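Local coordinates for probable spore coat polysaccharide biosynthesis protein E (Chromobacterium violaceum ATCC 12472, PDB 3G8R) that binds zinc and probably acts as an N-acylneuraminate-9-phosphate synthase-like enzyme of the NeuB family, at residues A[107-118]-A[130-141]; A[5-15]-A[220-228]. All blocks are in the same frame, centred on the assembly; numbering follows the deposited sequence.

Both contacts lie in the eight-stranded parallel barrel of the NeuB part of this chain, a TIM barrel followed by a SAF domain; the construct is a piece of a longer protein. Interaction 2 pairs the first strand, 7-11, with the last, 221-225, and so closes the barrel. Interaction 1 pairs the fourth and fifth strands, 114-117 and 138-141, and is nested inside the long loop that interaction 2 closes. Their centres are about 16 Å apart, yet they meet in the barrel interior, where Lys116 NZ forms a salt bridge with Glu223 OE2 at 3.1 Å. The zinc held by His225 lies about 6 Å from the Lys116 side chain, so both contacts border the metal site.

Interaction 1: residues A[107-118]-A[130-141]; sequences IEAHGIEIIKIA and RIARSDKPVVAS
Lys116 and Ser141 form a short polar link inside the barrel, with NZ of Lys116, which Glu223 also holds, giving a hydrogen bond to OG of Ser141 at 2.6 Å. A second polar cluster lies near the N-terminal ends of strands 114-117 and 138-141. There Ser134 OG donates to Glu108 OE1 at 2.6 Å, approaching from above the carboxylate, 40° out of its plane. The hydroxyl stands opposite the serine's own backbone N (chi1 -156°), which turns it to the acid. Glu108 OE1 also makes a longer salt bridge of 3.5 Å to Arg130 NH2, while NH1 of that arginine pairs with Asp105.

Between these clusters, the two strands run parallel at 13°. Four backbone bonds join them, among them Ile115 N to Pro137 O at 3.2 Å and Ile117 N to Val139 O at 2.6 Å.

On the outer face, CD1 of Ile131 bridges two isoleucines, reaching Ile115 CG2 at 4.0 Å and Ile117 CG1 at 3.9 Å. On the Lys116 face, Ile114 CG2 meets Val139 CG2 at 3.7 Å.

This is a beta-alpha-beta crossover, in which helix 125-132 returns over the outside of the sheet between its two strands. Ile131 also touches Val104 of helix 101-109, and strands 93-98 and 164-168 bond to the far edges of the pair.

Interaction 2: residues A[5-15]-A[220-228]; sequences KPLFIFEMANN and TVFEKHVGL. With ZN (zinc ion), chain C.
The barrel closes where strand 7-11 pairs with strand 221-225, with Leu7, Ile9 and Glu11 opposite Val221, Glu223 and His225 on the interior face. Six backbone hydrogen bonds form the parallel ladder, from Leu7 N to Thr220 O at 2.9 Å through to Val226 N to Glu11 O, also 2.9 Å. On the interior face, Glu11 CG sits over the centre of the His225 ring, 3.5 Å from its centroid and 5° off the normal, a CH-pi contact. It gets there because Glu11 CG is swung opposite the backbone N (chi1 168°).

His225 NE2 binds zinc at 2.4 Å, and His202 is the other protein ligand, so this end of the TIM barrel carries the metal site. Beside it Glu11 OE2 and Glu223 OE1 come within 3.6 Å; Glu11 OE2 is salt-bridged to Lys44 and Glu223 OE2 to Lys116.

After the strands, Asn15 ND2 gives a 2.9 Å bond to Val226 O from above the plane of the Val226 carbonyl, while Asn15 OD1 accepts a hydrogen bond from Arg69 NH2. On the outer face, the Phe8 and Phe222 rings lie nearly parallel, 26° apart, but slid so far (centroids 5.2 Å) that they barely overlap, and Trp248 of helix 242-259 packs against both.

Interaction 1: residues A[107-118]-A[130-141]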
loop_
_atom_site.group_PDB
_atom_site.type_symbol
_atom_site.label_atom_id
_atom_site.label_comp_id
_atom_site.label_asym_id
_atom_site.label_seq_id
_atom_site.Cartn_x
_atom_site.Cartn_y
_atom_site.Cartn_z
ATOM N N ILE A 107 10.208 -15.357 31.254
ATOM C CA ILE A 107 10.681 -14.318 30.349
ATOM C C ILE A 107 11.498 -13.270 31.098
ATOM O O ILE A 107 12.505 -12.830 30.582
ATOM C CB ILE A 107 9.528 -13.630 29.581
ATOM C CG1 ILE A 107 9.177 -14.399 28.298
ATOM C CG2 ILE A 107 9.874 -12.164 29.243
ATOM C CD1 ILE A 107 7.772 -14.103 27.790
ATOM N N GLU A 108 11.070 -12.895 32.307
ATOM C CA GLU A 108 11.786 -11.922 33.142
ATOM C C GLU A 108 13.206 -12.396 33.504
ATOM O O GLU A 108 14.204 -11.664 33.306
ATOM C CB GLU A 108 11.021 -11.649 34.440
ATOM C CG GLU A 108 9.559 -11.233 34.276
ATOM C CD GLU A 108 9.356 -9.734 34.141
ATOM O OE1 GLU A 108 8.178 -9.308 34.152
ATOM O OE2 GLU A 108 10.356 -8.986 34.032
ATOM N N ALA A 109 13.277 -13.614 34.036
ATOM C CA ALA A 109 14.542 -14.225 34.408
ATOM C C ALA A 109 15.572 -14.241 33.266
ATOM O O ALA A 109 16.799 -14.075 33.482
ATOM C CB ALA A 109 14.298 -15.626 34.907
ATOM N N HIS A 110 15.067 -14.435 32.051
ATOM C CA HIS A 110 15.922 -14.582 30.909
ATOM C C HIS A 110 16.364 -13.244 30.365
ATOM O O HIS A 110 17.228 -13.176 29.500
ATOM C CB HIS A 110 15.204 -15.394 29.873
ATOM C CG HIS A 110 15.121 -16.846 30.215
ATOM N ND1 HIS A 110 14.646 -17.794 29.332
ATOM C CD2 HIS A 110 15.480 -17.519 31.334
ATOM C CE1 HIS A 110 14.697 -18.985 29.902
ATOM N NE2 HIS A 110 15.210 -18.849 31.113
ATOM N N GLY A 111 15.810 -12.168 30.901
ATOM C CA GLY A 111 16.138 -10.822 30.399
ATOM C C GLY A 111 15.770 -10.641 28.929
ATOM O O GLY A 111 16.501 -10.016 28.152
ATOM N N ILE A 112 14.628 -11.211 28.555
ATOM C CA ILE A 112 14.036 -10.987 27.251
ATOM C C ILE A 112 13.534 -9.547 27.215
ATOM O O ILE A 112 13.014 -9.073 28.206
ATOM C CB ILE A 112 12.907 -12.003 26.990
ATOM C CG1 ILE A 112 13.521 -13.336 26.544
ATOM C CG2 ILE A 112 11.927 -11.479 25.941
ATOM C CD1 ILE A 112 12.905 -14.531 27.175
ATOM N N GLU A 113 13.708 -8.866 26.082
ATOM C CA GLU A 113 13.409 -7.437 25.935
ATOM C C GLU A 113 11.953 -7.126 25.637
ATOM O O GLU A 113 11.481 -6.056 26.034
ATOM C CB GLU A 113 14.268 -6.812 24.839
ATOM C CG GLU A 113 15.776 -6.962 25.053
ATOM C CD GLU A 113 16.588 -6.661 23.795
ATOM O OE1 GLU A 113 16.523 -5.502 23.297
ATOM O OE2 GLU A 113 17.282 -7.593 23.306
ATOM N N ILE A 114 11.257 -8.033 24.944
ATOM C CA ILE A 114 9.874 -7.803 24.453
ATOM C C ILE A 114 8.879 -9.011 24.582
ATOM O O ILE A 114 9.276 -10.191 24.514
ATOM C CB ILE A 114 9.924 -7.330 22.977
ATOM C CG1 ILE A 114 10.681 -5.999 22.848
ATOM C CG2 ILE A 114 8.513 -7.253 22.359
ATOM C CD1 ILE A 114 10.976 -5.531 21.396
ATOM N N ILE A 115 7.595 -8.702 24.755
ATOM C CA ILE A 115 6.556 -9.720 24.884
ATOM C C ILE A 115 5.625 -9.784 23.677
ATOM O O ILE A 115 4.905 -8.833 23.413
ATOM C CB ILE A 115 5.702 -9.506 26.176
ATOM C CG1 ILE A 115 6.552 -9.775 27.416
ATOM C CG2 ILE A 115 4.454 -10.420 26.190
ATOM C CD1 ILE A 115 6.046 -9.121 28.694
ATOM N N LYS A 116 5.619 -10.886 22.936
ATOM C CA LYS A 116 4.546 -11.027 21.948
ATOM C C LYS A 116 3.361 -11.672 22.613
ATOM O O LYS A 116 3.519 -12.613 23.378
ATOM C CB LYS A 116 4.935 -11.838 20.722
ATOM C CG LYS A 116 4.549 -11.140 19.427
ATOM C CD LYS A 116 3.165 -11.486 18.866
ATOM C CE LYS A 116 3.236 -12.754 18.002
ATOM N NZ LYS A 116 2.268 -12.742 16.836
ATOM N N ILE A 117 2.179 -11.154 22.349
ATOM C CA ILE A 117 0.974 -11.879 22.655
ATOM C C ILE A 117 0.466 -12.608 21.403
ATOM O O ILE A 117 0.187 -11.976 20.381
ATOM C CB ILE A 117 -0.096 -10.906 23.131
ATOM C CG1 ILE A 117 0.376 -10.223 24.406
ATOM C CG2 ILE A 117 -1.471 -11.603 23.312
ATOM C CD1 ILE A 117 -0.641 -9.237 24.978
ATOM N N ALA A 118 0.326 -13.920 21.463
ATOM C CA ALA A 118 -0.272 -14.642 20.348
ATOM C C ALA A 118 -1.763 -14.324 20.196
ATOM O O ALA A 118 -2.433 -13.916 21.144
ATOM C CB ALA A 118 -0.082 -16.128 20.530
ATOM N N ARG A 130 -1.216 -10.680 33.970
ATOM C CA ARG A 130 0.175 -10.996 34.316
ATOM C C ARG A 130 1.171 -10.213 33.506
ATOM O O ARG A 130 2.234 -9.864 34.038
ATOM C CB ARG A 130 0.538 -12.478 34.222
ATOM C CG ARG A 130 1.140 -12.993 35.549
ATOM C CD ARG A 130 2.679 -12.956 35.738
ATOM N NE ARG A 130 3.311 -11.635 35.631
ATOM C CZ ARG A 130 4.622 -11.405 35.765
ATOM N NH1 ARG A 130 5.468 -12.395 36.048
ATOM N NH2 ARG A 130 5.096 -10.177 35.593
ATOM N N ILE A 131 0.837 -9.940 32.242
ATOM C CA ILE A 131 1.739 -9.222 31.336
ATOM C C ILE A 131 1.760 -7.741 31.677
ATOM O O ILE A 131 2.800 -7.093 31.659
ATOM C CB ILE A 131 1.325 -9.428 29.868
ATOM C CG1 ILE A 131 1.589 -10.881 29.445
ATOM C CG2 ILE A 131 2.040 -8.454 28.983
ATOM C CD1 ILE A 131 1.042 -11.293 28.062
ATOM N N ALA A 132 0.582 -7.218 31.981
ATOM C CA ALA A 132 0.426 -5.805 32.319
ATOM C C ALA A 132 1.284 -5.433 33.512
ATOM O O ALA A 132 1.851 -4.371 33.546
ATOM C CB ALA A 132 -1.020 -5.488 32.613
ATOM N N ARG A 133 1.380 -6.312 34.493
ATOM C CA ARG A 133 2.206 -6.009 35.637
ATOM C C ARG A 133 3.691 -6.196 35.326
ATOM O O ARG A 133 4.506 -6.256 36.217
ATOM C CB ARG A 133 1.723 -6.743 36.901
ATOM C CG ARG A 133 2.110 -8.189 37.076
ATOM C CD ARG A 133 1.799 -8.650 38.531
ATOM N NE ARG A 133 0.378 -8.986 38.713
ATOM C CZ ARG A 133 -0.096 -10.234 38.813
ATOM N NH1 ARG A 133 0.734 -11.284 38.771
ATOM N NH2 ARG A 133 -1.405 -10.435 38.958
ATOM N N SER A 134 4.032 -6.264 34.046
ATOM C CA SER A 134 5.423 -6.379 33.623
ATOM C C SER A 134 5.842 -4.995 33.170
ATOM O O SER A 134 5.020 -4.091 33.192
ATOM C CB SER A 134 5.534 -7.373 32.473
ATOM O OG SER A 134 6.831 -7.919 32.406
ATOM N N ASP A 135 7.091 -4.796 32.764
ATOM C CA ASP A 135 7.493 -3.445 32.330
ATOM C C ASP A 135 8.235 -3.391 30.967
ATOM O O ASP A 135 9.060 -2.503 30.675
ATOM C CB ASP A 135 8.206 -2.679 33.469
ATOM C CG ASP A 135 7.204 -2.072 34.519
ATOM O OD1 ASP A 135 6.198 -1.428 34.120
ATOM O OD2 ASP A 135 7.436 -2.217 35.752
ATOM N N LYS A 136 7.883 -4.346 30.122
ATOM C CA LYS A 136 8.438 -4.446 28.782
ATOM C C LYS A 136 7.393 -4.094 27.726
ATOM O O LYS A 136 6.182 -4.236 27.947
ATOM C CB LYS A 136 8.952 -5.861 28.553
ATOM C CG LYS A 136 9.930 -6.252 29.607
ATOM C CD LYS A 136 9.630 -7.622 30.170
ATOM C CE LYS A 136 10.707 -8.610 29.782
ATOM N NZ LYS A 136 12.059 -8.083 30.131
ATOM N N PRO A 137 7.865 -3.633 26.566
ATOM C CA PRO A 137 7.028 -3.374 25.400
ATOM C C PRO A 137 6.190 -4.591 24.998
ATOM O O PRO A 137 6.559 -5.731 25.287
ATOM C CB PRO A 137 8.060 -3.079 24.325
ATOM C CG PRO A 137 9.215 -2.535 25.068
ATOM C CD PRO A 137 9.282 -3.324 26.314
ATOM N N VAL A 138 5.066 -4.352 24.331
ATOM C CA VAL A 138 4.166 -5.458 23.971
ATOM C C VAL A 138 3.775 -5.414 22.503
ATOM O O VAL A 138 3.522 -4.345 21.913
ATOM C CB VAL A 138 2.903 -5.513 24.872
ATOM C CG1 VAL A 138 1.922 -6.578 24.397
ATOM C CG2 VAL A 138 3.285 -5.811 26.301
ATOM N N VAL A 139 3.741 -6.601 21.925
ATOM C CA VAL A 139 3.403 -6.795 20.543
ATOM C C VAL A 139 2.272 -7.825 20.529
ATOM O O VAL A 139 2.451 -8.973 20.967
ATOM C CB VAL A 139 4.603 -7.349 19.820
ATOM C CG1 VAL A 139 4.298 -7.532 18.380
ATOM C CG2 VAL A 139 5.791 -6.425 19.989
ATOM N N ALA A 140 1.111 -7.421 20.038
ATOM C CA ALA A 140 -0.069 -8.229 20.190
ATOM C C ALA A 140 -0.635 -8.614 18.840
ATOM O O ALA A 140 -0.759 -7.801 17.944
ATOM C CB ALA A 140 -1.090 -7.468 21.000
ATOM N N SER A 141 -0.953 -9.875 18.657
ATOM C CA SER A 141 -1.504 -10.227 17.360
ATOM C C SER A 141 -2.978 -10.380 17.522
ATOM O O SER A 141 -3.435 -10.789 18.580
ATOM C CB SER A 141 -0.890 -11.501 16.820
ATOM O OG SER A 141 0.298 -11.174 16.189
#

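Interaction 2: residues A[5-15]-A[220-228]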
loop_
_atom_site.group_PDB
_atom_site.type_symbol
_atom_site.label_atom_id
_atom_site.label_comp_id
_atom_site.label_asym_id
_atom_site.label_seq_id
_atom_site.Cartn_x
_atom_site.Cartn_y
_atom_site.Cartn_z
ATOM N N LYS A 5 14.638 1.778 11.269
ATOM C CA LYS A 5 13.320 1.836 11.999
ATOM C C LYS A 5 12.364 0.640 11.760
ATOM O O LYS A 5 11.674 0.204 12.703
ATOM C CB LYS A 5 12.582 3.158 11.759
ATOM C CG LYS A 5 12.217 3.883 13.080
ATOM C CD LYS A 5 11.674 5.306 12.826
ATOM C CE LYS A 5 12.123 6.290 13.904
ATOM N NZ LYS A 5 13.578 6.633 13.793
ATOM N N PRO A 6 12.304 0.099 10.522
ATOM C CA PRO A 6 11.456 -1.079 10.425
ATOM C C PRO A 6 12.006 -2.160 11.321
ATOM O O PRO A 6 13.220 -2.283 11.442
ATOM C CB PRO A 6 11.594 -1.506 8.961
ATOM C CG PRO A 6 11.978 -0.338 8.266
ATOM C CD PRO A 6 12.821 0.493 9.209
ATOM N N LEU A 7 11.137 -2.924 11.959
ATOM C CA LEU A 7 11.624 -4.017 12.753
ATOM C C LEU A 7 11.134 -5.332 12.193
ATOM O O LEU A 7 9.917 -5.543 12.012
ATOM C CB LEU A 7 11.198 -3.846 14.203
ATOM C CG LEU A 7 11.343 -5.066 15.123
ATOM C CD1 LEU A 7 12.685 -5.631 15.118
ATOM C CD2 LEU A 7 11.003 -4.684 16.531
ATOM N N PHE A 8 12.071 -6.229 11.931
ATOM C CA PHE A 8 11.685 -7.544 11.485
ATOM C C PHE A 8 11.924 -8.566 12.561
ATOM O O PHE A 8 12.978 -8.563 13.221
ATOM C CB PHE A 8 12.464 -7.945 10.257
ATOM C CG PHE A 8 12.139 -7.130 9.073
ATOM C CD1 PHE A 8 11.290 -7.621 8.102
ATOM C CD2 PHE A 8 12.647 -5.852 8.941
ATOM C CE1 PHE A 8 10.958 -6.869 7.026
ATOM C CE2 PHE A 8 12.314 -5.091 7.844
ATOM C CZ PHE A 8 11.461 -5.603 6.893
ATOM N N ILE A 9 10.955 -9.469 12.706
ATOM C CA ILE A 9 11.001 -10.499 13.721
ATOM C C ILE A 9 10.962 -11.905 13.141
ATOM O O ILE A 9 10.122 -12.243 12.295
ATOM C CB ILE A 9 9.873 -10.339 14.729
ATOM C CG1 ILE A 9 9.878 -8.936 15.327
ATOM C CG2 ILE A 9 10.048 -11.341 15.830
ATOM C CD1 ILE A 9 8.659 -8.648 16.183
ATOM N N PHE A 10 11.872 -12.733 13.633
ATOM C CA PHE A 10 12.003 -14.085 13.141
ATOM C C PHE A 10 11.526 -15.051 14.174
ATOM O O PHE A 10 12.166 -15.213 15.196
ATOM C CB PHE A 10 13.444 -14.344 12.809
ATOM C CG PHE A 10 14.030 -13.290 11.959
ATOM C CD1 PHE A 10 13.542 -13.094 10.661
ATOM C CD2 PHE A 10 15.051 -12.471 12.451
ATOM C CE1 PHE A 10 14.061 -12.116 9.867
ATOM C CE2 PHE A 10 15.603 -11.474 11.647
ATOM C CZ PHE A 10 15.104 -11.289 10.356
ATOM N N GLU A 11 10.392 -15.674 13.884
ATOM C CA GLU A 11 9.746 -16.605 14.792
ATOM C C GLU A 11 10.359 -17.973 14.640
ATOM O O GLU A 11 10.304 -18.552 13.568
ATOM C CB GLU A 11 8.262 -16.688 14.457
ATOM C CG GLU A 11 7.533 -17.818 15.121
ATOM C CD GLU A 11 7.099 -17.498 16.533
ATOM O OE1 GLU A 11 7.969 -17.455 17.440
ATOM O OE2 GLU A 11 5.877 -17.319 16.732
HETATM N N MSE A 12 10.966 -18.487 15.703
HETATM C CA MSE A 12 11.507 -19.849 15.655
HETATM C C MSE A 12 10.384 -20.818 15.937
HETATM O O MSE A 12 10.383 -21.931 15.423
HETATM C CB MSE A 12 12.598 -20.046 16.695
HETATM C CG MSE A 12 13.580 -21.168 16.384
HETATM SE SE MSE A 12 14.943 -21.162 17.576
HETATM C CE MSE A 12 13.999 -21.522 19.023
ATOM N N ALA A 13 9.427 -20.369 16.741
ATOM C CA ALA A 13 8.369 -21.210 17.254
ATOM C C ALA A 13 9.015 -22.468 17.806
ATOM O O ALA A 13 9.864 -22.392 18.702
ATOM C CB ALA A 13 7.355 -21.538 16.182
ATOM N N ASN A 14 8.639 -23.618 17.271
ATOM C CA ASN A 14 9.200 -24.841 17.774
ATOM C C ASN A 14 10.116 -25.437 16.771
ATOM O O ASN A 14 10.538 -26.565 16.924
ATOM C CB ASN A 14 8.102 -25.808 18.188
ATOM C CG ASN A 14 7.270 -25.260 19.334
ATOM O OD1 ASN A 14 7.817 -24.925 20.386
ATOM N ND2 ASN A 14 5.953 -25.143 19.137
ATOM N N ASN A 15 10.454 -24.663 15.748
ATOM C CA ASN A 15 11.297 -25.185 14.669
ATOM C C ASN A 15 12.744 -25.468 15.067
ATOM O O ASN A 15 13.562 -25.864 14.217
ATOM C CB ASN A 15 11.264 -24.272 13.445
ATOM C CG ASN A 15 9.876 -24.087 12.899
ATOM O OD1 ASN A 15 9.094 -25.028 12.813
ATOM N ND2 ASN A 15 9.559 -22.860 12.526
ATOM N N THR A 220 5.138 -1.429 10.263
ATOM C CA THR A 220 6.482 -0.991 10.680
ATOM C C THR A 220 7.248 -2.099 11.408
ATOM O O THR A 220 8.408 -1.950 11.794
ATOM C CB THR A 220 6.283 0.205 11.578
ATOM O OG1 THR A 220 6.209 1.354 10.745
ATOM C CG2 THR A 220 7.408 0.389 12.637
ATOM N N VAL A 221 6.562 -3.218 11.609
ATOM C CA VAL A 221 7.063 -4.376 12.354
ATOM C C VAL A 221 6.536 -5.560 11.606
ATOM O O VAL A 221 5.381 -5.568 11.175
ATOM C CB VAL A 221 6.457 -4.425 13.713
ATOM C CG1 VAL A 221 6.852 -5.682 14.377
ATOM C CG2 VAL A 221 6.867 -3.194 14.517
ATOM N N PHE A 222 7.384 -6.556 11.431
ATOM C CA PHE A 222 7.065 -7.628 10.516
ATOM C C PHE A 222 7.548 -8.902 11.104
ATOM O O PHE A 222 8.694 -8.995 11.488
ATOM C CB PHE A 222 7.745 -7.360 9.177
ATOM C CG PHE A 222 7.291 -6.075 8.519
ATOM C CD1 PHE A 222 6.104 -6.032 7.786
ATOM C CD2 PHE A 222 8.031 -4.900 8.660
ATOM C CE1 PHE A 222 5.662 -4.834 7.198
ATOM C CE2 PHE A 222 7.618 -3.711 8.081
ATOM C CZ PHE A 222 6.431 -3.667 7.349
ATOM N N GLU A 223 6.675 -9.893 11.190
ATOM C CA GLU A 223 7.032 -11.174 11.795
ATOM C C GLU A 223 6.776 -12.255 10.797
ATOM O O GLU A 223 5.720 -12.264 10.168
ATOM C CB GLU A 223 6.177 -11.425 13.013
ATOM C CG GLU A 223 6.538 -12.606 13.860
ATOM C CD GLU A 223 5.519 -12.814 14.973
ATOM O OE1 GLU A 223 5.418 -13.949 15.492
ATOM O OE2 GLU A 223 4.793 -11.845 15.318
ATOM N N LYS A 224 7.754 -13.149 10.663
ATOM C CA LYS A 224 7.664 -14.302 9.798
ATOM C C LYS A 224 8.298 -15.503 10.481
ATOM O O LYS A 224 9.318 -15.354 11.162
ATOM C CB LYS A 224 8.398 -14.013 8.506
ATOM C CG LYS A 224 8.593 -15.203 7.598
ATOM C CD LYS A 224 7.549 -15.254 6.480
ATOM C CE LYS A 224 7.914 -14.305 5.328
ATOM N NZ LYS A 224 7.059 -14.544 4.145
ATOM N N HIS A 225 7.681 -16.684 10.325
ATOM C CA HIS A 225 8.247 -17.928 10.859
ATOM C C HIS A 225 9.451 -18.314 10.046
ATOM O O HIS A 225 9.454 -18.126 8.833
ATOM C CB HIS A 225 7.243 -19.065 10.770
ATOM C CG HIS A 225 6.205 -19.045 11.842
ATOM N ND1 HIS A 225 6.009 -20.099 12.703
ATOM C CD2 HIS A 225 5.304 -18.100 12.190
ATOM C CE1 HIS A 225 5.044 -19.799 13.552
ATOM N NE2 HIS A 225 4.591 -18.592 13.258
ATOM N N VAL A 226 10.463 -18.864 10.719
ATOM C CA VAL A 226 11.732 -19.291 10.093
ATOM C C VAL A 226 12.114 -20.677 10.555
ATOM O O VAL A 226 11.642 -21.123 11.597
ATOM C CB VAL A 226 12.894 -18.374 10.465
ATOM C CG1 VAL A 226 12.673 -17.014 9.895
ATOM C CG2 VAL A 226 13.094 -18.322 12.001
ATOM N N GLY A 227 12.985 -21.335 9.798
ATOM C CA GLY A 227 13.451 -22.670 10.105
ATOM C C GLY A 227 14.594 -23.027 9.183
ATOM O O GLY A 227 14.762 -22.407 8.145
ATOM N N LEU A 228 15.404 -24.012 9.558
ATOM C CA LEU A 228 16.520 -24.438 8.698
ATOM C C LEU A 228 16.296 -25.861 8.171
ATOM O O LEU A 228 16.332 -26.841 8.925
ATOM C CB LEU A 228 17.872 -24.281 9.421
ATOM C CG LEU A 228 19.185 -24.844 8.855
ATOM C CD1 LEU A 228 19.612 -24.203 7.535
ATOM C CD2 LEU A 228 20.295 -24.674 9.860
HETATM ZN ZN ZN C . 2.622 -17.732 14.385
#